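Exported protein (Bacteroides fragilis, PDB 4JX0) is of unknown function but binds magnesium and joins a BT_3987-like (DUF1735) N-terminal domain to a probable F5/F8 type C, discoidin-like domain. Local coordinates at residues Glu23-Gln28 with Arg161-Tyr166; Asp36-Gly41 with Phe69-Thr74. All blocks are in the same frame, centred on the assembly; numbering follows the deposited sequence.

Overall arrangement
Near the N terminus the modelled chain forms helix 23-31 and, after a short connection, strand 36-41. Contact 2 closes the first and shorter loop, pairing that strand with strand 66-73 across the excursion made by strands 47-54 and 59-61. Contact 1 closes a much longer one, bringing 161-166 back to the helix after most of the N-terminal domain has been built, so the loop of contact 2 falls wholly within it. The two centres lie about 9 Å apart. Strand 36-41 joins them: Arg163 O probably accepts a hydrogen bond from Leu40 N, and Ile25 packs on Tyr39, tying helix, returning loop and sheet together.

Contact 1: Glu23-Gln28 with Arg161-Tyr166; sequences EDIREQ and RTRSSY
Thr162 OG1 donates to Asp24 OD2 over 2.6 Å, on the lone pair turned away from the other carboxylate oxygen, while the next residue of the loop takes that other oxygen: Arg163 NE donates to Asp24 OD1 at 3.0 Å on the syn side. The second bond is also a salt bridge. It is fairly straight (155° at the hydrogen), and the oxygen lies almost in the guanidinium plane, although the two flat groups are inclined by 40°. With CG set between the backbone N and carbonyl carbon (chi1 60°), Asp24 leans out from the helix to take both donors, and this two-point hold should limit rotation of the carboxylate. A short acidic side chain suits the place: one group answers a hydroxyl and a positive charge together, and its negative charge probably favours the charged arginine.

Arg163 reaches Asp24 by an extended chain and has a cation-pi partner in Tyr42. This surface contact lays helix 23-31 against the turn between strands 157-159 and 165-174, at the edge of the mixed sheet of the N-terminal domain, of which 157-159 is an outermost strand. Ile25, one residue along the helix, places CG2 4.3 Å from Arg163 CD and also touches Thr74.

One turn further on, Gln28 OE1 accepts a hydrogen bond from the backbone N of Arg161 at 3.0 Å, bent at the hydrogen and tilted from the carbonyl plane. Glutamine suits this place because the extended chain beyond CG carries the amide out to the loop backbone, where its carbonyl takes the N-H of Arg161. Gln28 NE2 lies 3.5 Å from Arg161 CD, and the methylenes CB, CG and CD of Arg161 run along the amide.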
loop_
_atom_site.group_PDB
_atom_site.type_symbol
_atom_site.label_atom_id
_atom_site.label_comp_id
_atom_site.label_asym_id
_atom_site.label_seq_id
_atom_site.Cartn_x
_atom_site.Cartn_y
_atom_site.Cartn_z
ATOM N N GLU A 23 4.179 -14.400 -26.596
ATOM C CA GLU A 23 4.402 -15.731 -27.169
ATOM C C GLU A 23 3.124 -16.587 -27.241
ATOM O O GLU A 23 2.938 -17.284 -28.235
ATOM C CB GLU A 23 5.501 -16.489 -26.391
ATOM C CG GLU A 23 5.998 -17.767 -27.066
ATOM C CD GLU A 23 6.440 -17.645 -28.517
ATOM O OE1 GLU A 23 7.138 -16.659 -28.847
ATOM O OE2 GLU A 23 6.083 -18.534 -29.326
ATOM N N ASP A 24 2.252 -16.528 -26.225
ATOM C CA ASP A 24 1.023 -17.341 -26.210
ATOM C C ASP A 24 0.034 -16.942 -27.318
ATOM O O ASP A 24 -0.590 -17.830 -27.901
ATOM C CB ASP A 24 0.318 -17.293 -24.845
ATOM C CG ASP A 24 -0.100 -15.912 -24.401
ATOM O OD1 ASP A 24 0.794 -15.057 -24.200
ATOM O OD2 ASP A 24 -1.314 -15.687 -24.239
ATOM N N ILE A 25 -0.118 -15.630 -27.602
ATOM C CA ILE A 25 -1.035 -15.186 -28.656
ATOM C C ILE A 25 -0.319 -15.279 -30.022
ATOM O O ILE A 25 -1.007 -15.418 -31.026
ATOM C CB ILE A 25 -1.687 -13.795 -28.405
ATOM C CG1 ILE A 25 -0.683 -12.649 -28.465
ATOM C CG2 ILE A 25 -2.475 -13.768 -27.093
ATOM C CD1 ILE A 25 -0.999 -11.700 -29.509
ATOM N N ARG A 26 1.037 -15.255 -30.066
ATOM C CA ARG A 26 1.788 -15.455 -31.316
ATOM C C ARG A 26 1.585 -16.902 -31.802
ATOM O O ARG A 26 1.531 -17.130 -33.009
ATOM C CB ARG A 26 3.287 -15.150 -31.136
ATOM C CG ARG A 26 4.074 -15.103 -32.455
ATOM C CD ARG A 26 5.589 -15.087 -32.283
ATOM N NE ARG A 26 6.156 -13.745 -32.469
ATOM C CZ ARG A 26 6.371 -12.845 -31.510
ATOM N NH1 ARG A 26 6.072 -13.123 -30.242
ATOM N NH2 ARG A 26 6.889 -11.657 -31.809
ATOM N N GLU A 27 1.456 -17.871 -30.865
ATOM C CA GLU A 27 1.179 -19.276 -31.190
ATOM C C GLU A 27 -0.231 -19.413 -31.764
ATOM O O GLU A 27 -0.404 -20.141 -32.734
ATOM C CB GLU A 27 1.336 -20.191 -29.961
ATOM C CG GLU A 27 2.781 -20.496 -29.603
ATOM C CD GLU A 27 2.980 -21.281 -28.317
ATOM O OE1 GLU A 27 1.988 -21.837 -27.791
ATOM O OE2 GLU A 27 4.138 -21.353 -27.843
ATOM N N GLN A 28 -1.234 -18.716 -31.180
ATOM C CA GLN A 28 -2.617 -18.721 -31.685
ATOM C C GLN A 28 -2.695 -18.145 -33.091
ATOM O O GLN A 28 -3.474 -18.638 -33.912
ATOM C CB GLN A 28 -3.571 -17.915 -30.794
ATOM C CG GLN A 28 -4.107 -18.642 -29.571
ATOM C CD GLN A 28 -5.348 -17.949 -29.051
ATOM O OE1 GLN A 28 -5.343 -17.338 -27.968
ATOM N NE2 GLN A 28 -6.447 -18.036 -29.816
ATOM N N ARG A 161 -7.911 -16.924 -26.512
ATOM C CA ARG A 161 -8.161 -18.024 -25.570
ATOM C C ARG A 161 -7.551 -17.673 -24.200
ATOM O O ARG A 161 -8.257 -17.643 -23.188
ATOM C CB ARG A 161 -7.597 -19.355 -26.126
ATOM C CG ARG A 161 -8.396 -19.873 -27.323
ATOM C CD ARG A 161 -7.654 -20.885 -28.175
ATOM N NE ARG A 161 -8.432 -21.241 -29.367
ATOM C CZ ARG A 161 -8.049 -22.105 -30.308
ATOM N NH1 ARG A 161 -6.877 -22.729 -30.212
ATOM N NH2 ARG A 161 -8.834 -22.352 -31.350
ATOM N N THR A 162 -6.257 -17.328 -24.214
ATOM C CA THR A 162 -5.490 -16.880 -23.055
ATOM C C THR A 162 -5.492 -15.345 -23.016
ATOM O O THR A 162 -5.923 -14.726 -23.983
ATOM C CB THR A 162 -4.074 -17.424 -23.175
ATOM O OG1 THR A 162 -3.545 -17.005 -24.434
ATOM C CG2 THR A 162 -4.028 -18.938 -23.081
ATOM N N ARG A 163 -5.008 -14.736 -21.922
ATOM C CA ARG A 163 -4.934 -13.275 -21.738
ATOM C C ARG A 163 -6.304 -12.566 -21.946
ATOM O O ARG A 163 -6.351 -11.467 -22.490
ATOM C CB ARG A 163 -3.850 -12.650 -22.644
ATOM C CG ARG A 163 -2.456 -13.118 -22.284
ATOM C CD ARG A 163 -1.358 -12.480 -23.107
ATOM N NE ARG A 163 -0.029 -12.753 -22.547
ATOM C CZ ARG A 163 0.521 -12.116 -21.515
ATOM N NH1 ARG A 163 -0.136 -11.136 -20.900
ATOM N NH2 ARG A 163 1.737 -12.449 -21.093
ATOM N N SER A 164 -7.404 -13.195 -21.501
ATOM C CA SER A 164 -8.759 -12.633 -21.585
ATOM C C SER A 164 -9.393 -12.402 -20.204
ATOM O O SER A 164 -10.474 -11.812 -20.142
ATOM C CB SER A 164 -9.666 -13.557 -22.394
ATOM O OG SER A 164 -9.732 -14.863 -21.841
ATOM N N SER A 165 -8.750 -12.873 -19.109
ATOM C CA SER A 165 -9.272 -12.728 -17.751
ATOM C C SER A 165 -8.198 -12.184 -16.808
ATOM O O SER A 165 -6.997 -12.334 -17.072
ATOM C CB SER A 165 -9.799 -14.063 -17.239
ATOM O OG SER A 165 -8.820 -15.086 -17.341
ATOM N N TYR A 166 -8.643 -11.530 -15.723
ATOM C CA TYR A 166 -7.764 -10.920 -14.723
ATOM C C TYR A 166 -8.293 -11.151 -13.310
ATOM O O TYR A 166 -9.505 -11.248 -13.117
ATOM C CB TYR A 166 -7.642 -9.418 -14.986
ATOM C CG TYR A 166 -6.359 -8.810 -14.479
ATOM C CD1 TYR A 166 -6.255 -8.342 -13.180
ATOM C CD2 TYR A 166 -5.276 -8.628 -15.319
ATOM C CE1 TYR A 166 -5.087 -7.749 -12.718
ATOM C CE2 TYR A 166 -4.114 -8.009 -14.877
ATOM C CZ TYR A 166 -4.020 -7.570 -13.576
ATOM O OH TYR A 166 -2.835 -7.013 -13.173
#

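Contact 2: Asp36-Gly41 with Phe69-Thr74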
loop_
_atom_site.group_PDB
_atom_site.type_symbol
_atom_site.label_atom_id
_atom_site.label_comp_id
_atom_site.label_asym_id
_atom_site.label_seq_id
_atom_site.Cartn_x
_atom_site.Cartn_y
_atom_site.Cartn_z
ATOM N N ASP A 36 -8.201 -12.084 -36.210
ATOM C CA ASP A 36 -7.513 -11.080 -35.403
ATOM C C ASP A 36 -7.957 -11.305 -33.976
ATOM O O ASP A 36 -9.120 -11.628 -33.754
ATOM C CB ASP A 36 -7.825 -9.642 -35.877
ATOM C CG ASP A 36 -7.303 -9.326 -37.268
ATOM O OD1 ASP A 36 -6.249 -9.884 -37.650
ATOM O OD2 ASP A 36 -7.951 -8.525 -37.978
ATOM N N LEU A 37 -7.037 -11.236 -33.018
ATOM C CA LEU A 37 -7.388 -11.516 -31.628
ATOM C C LEU A 37 -7.417 -10.248 -30.806
ATOM O O LEU A 37 -6.570 -9.383 -31.001
ATOM C CB LEU A 37 -6.400 -12.515 -31.012
ATOM C CG LEU A 37 -6.240 -13.838 -31.745
ATOM C CD1 LEU A 37 -5.070 -14.616 -31.209
ATOM C CD2 LEU A 37 -7.501 -14.660 -31.669
ATOM N N VAL A 38 -8.401 -10.146 -29.890
ATOM C CA VAL A 38 -8.551 -9.034 -28.943
ATOM C C VAL A 38 -8.204 -9.607 -27.569
ATOM O O VAL A 38 -8.728 -10.654 -27.195
ATOM C CB VAL A 38 -9.961 -8.393 -28.979
ATOM C CG1 VAL A 38 -10.039 -7.193 -28.046
ATOM C CG2 VAL A 38 -10.332 -7.987 -30.399
ATOM N N TYR A 39 -7.292 -8.968 -26.837
ATOM C CA TYR A 39 -6.854 -9.508 -25.554
ATOM C C TYR A 39 -6.386 -8.408 -24.608
ATOM O O TYR A 39 -6.298 -7.243 -24.995
ATOM C CB TYR A 39 -5.728 -10.542 -25.796
ATOM C CG TYR A 39 -4.476 -9.972 -26.431
ATOM C CD1 TYR A 39 -4.422 -9.716 -27.796
ATOM C CD2 TYR A 39 -3.332 -9.745 -25.684
ATOM C CE1 TYR A 39 -3.276 -9.190 -28.385
ATOM C CE2 TYR A 39 -2.175 -9.241 -26.265
ATOM C CZ TYR A 39 -2.145 -8.975 -27.621
ATOM O OH TYR A 39 -1.016 -8.457 -28.214
ATOM N N LEU A 40 -6.098 -8.803 -23.362
ATOM C CA LEU A 40 -5.651 -7.908 -22.299
ATOM C C LEU A 40 -4.119 -7.738 -22.315
ATOM O O LEU A 40 -3.377 -8.728 -22.288
ATOM C CB LEU A 40 -6.110 -8.462 -20.925
ATOM C CG LEU A 40 -7.203 -7.715 -20.191
ATOM C CD1 LEU A 40 -8.411 -7.575 -21.025
ATOM C CD2 LEU A 40 -7.583 -8.462 -18.926
ATOM N N GLY A 41 -3.670 -6.487 -22.325
ATOM C CA GLY A 41 -2.254 -6.140 -22.272
ATOM C C GLY A 41 -1.801 -5.941 -20.835
ATOM O O GLY A 41 -2.345 -5.083 -20.135
ATOM N N PHE A 69 -7.157 -1.014 -17.461
ATOM C CA PHE A 69 -6.620 -2.186 -18.152
ATOM C C PHE A 69 -6.443 -1.904 -19.629
ATOM O O PHE A 69 -7.376 -1.419 -20.258
ATOM C CB PHE A 69 -7.572 -3.375 -17.989
ATOM C CG PHE A 69 -7.747 -3.831 -16.568
ATOM C CD1 PHE A 69 -6.861 -4.736 -15.999
ATOM C CD2 PHE A 69 -8.787 -3.347 -15.793
ATOM C CE1 PHE A 69 -7.013 -5.147 -14.685
ATOM C CE2 PHE A 69 -8.946 -3.776 -14.477
ATOM C CZ PHE A 69 -8.050 -4.661 -13.928
ATOM N N LYS A 70 -5.277 -2.251 -20.191
ATOM C CA LYS A 70 -4.993 -2.064 -21.618
ATOM C C LYS A 70 -5.616 -3.208 -22.418
ATOM O O LYS A 70 -5.485 -4.366 -22.013
ATOM C CB LYS A 70 -3.475 -2.024 -21.844
ATOM C CG LYS A 70 -3.061 -1.524 -23.217
ATOM C CD LYS A 70 -1.595 -1.060 -23.251
ATOM C CE LYS A 70 -0.613 -2.203 -23.313
ATOM N NZ LYS A 70 0.794 -1.726 -23.273
ATOM N N VAL A 71 -6.302 -2.901 -23.527
ATOM C CA VAL A 71 -6.920 -3.918 -24.381
ATOM C C VAL A 71 -6.280 -3.812 -25.748
ATOM O O VAL A 71 -6.440 -2.785 -26.399
ATOM C CB VAL A 71 -8.456 -3.784 -24.462
ATOM C CG1 VAL A 71 -9.056 -4.925 -25.283
ATOM C CG2 VAL A 71 -9.079 -3.727 -23.070
ATOM N N LYS A 72 -5.559 -4.859 -26.183
ATOM C CA LYS A 72 -4.864 -4.875 -27.469
ATOM C C LYS A 72 -5.621 -5.701 -28.529
ATOM O O LYS A 72 -6.385 -6.597 -28.187
ATOM C CB LYS A 72 -3.451 -5.469 -27.286
ATOM C CG LYS A 72 -2.554 -4.697 -26.324
ATOM C CD LYS A 72 -1.240 -5.420 -26.014
ATOM C CE LYS A 72 -0.220 -5.301 -27.115
ATOM N NZ LYS A 72 1.056 -5.978 -26.761
ATOM N N VAL A 73 -5.376 -5.394 -29.812
ATOM C CA VAL A 73 -5.870 -6.139 -30.974
ATOM C C VAL A 73 -4.611 -6.464 -31.793
ATOM O O VAL A 73 -3.699 -5.633 -31.857
ATOM C CB VAL A 73 -6.988 -5.426 -31.783
ATOM C CG1 VAL A 73 -6.510 -4.117 -32.382
ATOM C CG2 VAL A 73 -7.566 -6.342 -32.860
ATOM N N THR A 74 -4.517 -7.682 -32.342
ATOM C CA THR A 74 -3.297 -8.134 -33.020
ATOM C C THR A 74 -2.965 -7.378 -34.321
ATOM O O THR A 74 -1.789 -7.293 -34.679
ATOM C CB THR A 74 -3.380 -9.629 -33.294
ATOM O OG1 THR A 74 -4.598 -9.911 -33.977
ATOM C CG2 THR A 74 -3.301 -10.442 -32.019
#
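Tyr39 and Lys72 form the hydrogen-bonded pair at the middle of this antiparallel ladder: Lys72 N reaches Tyr39 O at 2.8 Å and Tyr39 N reaches Lys72 O at 2.9 Å. Gly41 N also donates to Lys70 O. At the other end Thr74 N donates to Leu37 O, while Thr74 OG1 accepts a hydrogen bond from Leu37 N at 2.9 Å (158°). A threonine hydroxyl thus stands in for a backbone carbonyl where strand 66-73 finishes.

On the face bearing Tyr39 and Lys72, the ring has Lys72 CB over it, a CH-pi contact 4.0 Å from the centroid. The Lys72 chain bends at chi3 (78°), bringing CE to 3.4 Å from Tyr39 OH; that hydroxyl is hydrogen-bonded to Glu22. Thr74 CG2 meets CE1 of the same ring.

The other face carries branched apolar side chains suited to a core. Val38 CG1 touches Val71 CG1 at 3.7 Å, and Val38 CG2 approaches Val73 CG2. With this apolar face turned to Leu148 of strand 142-150 and the Tyr39 face to helix 23-31, the pairing is consistent with the immunoglobulin-like sandwich of the E-set clan, to which the BT_3987-like N-terminal domain belongs.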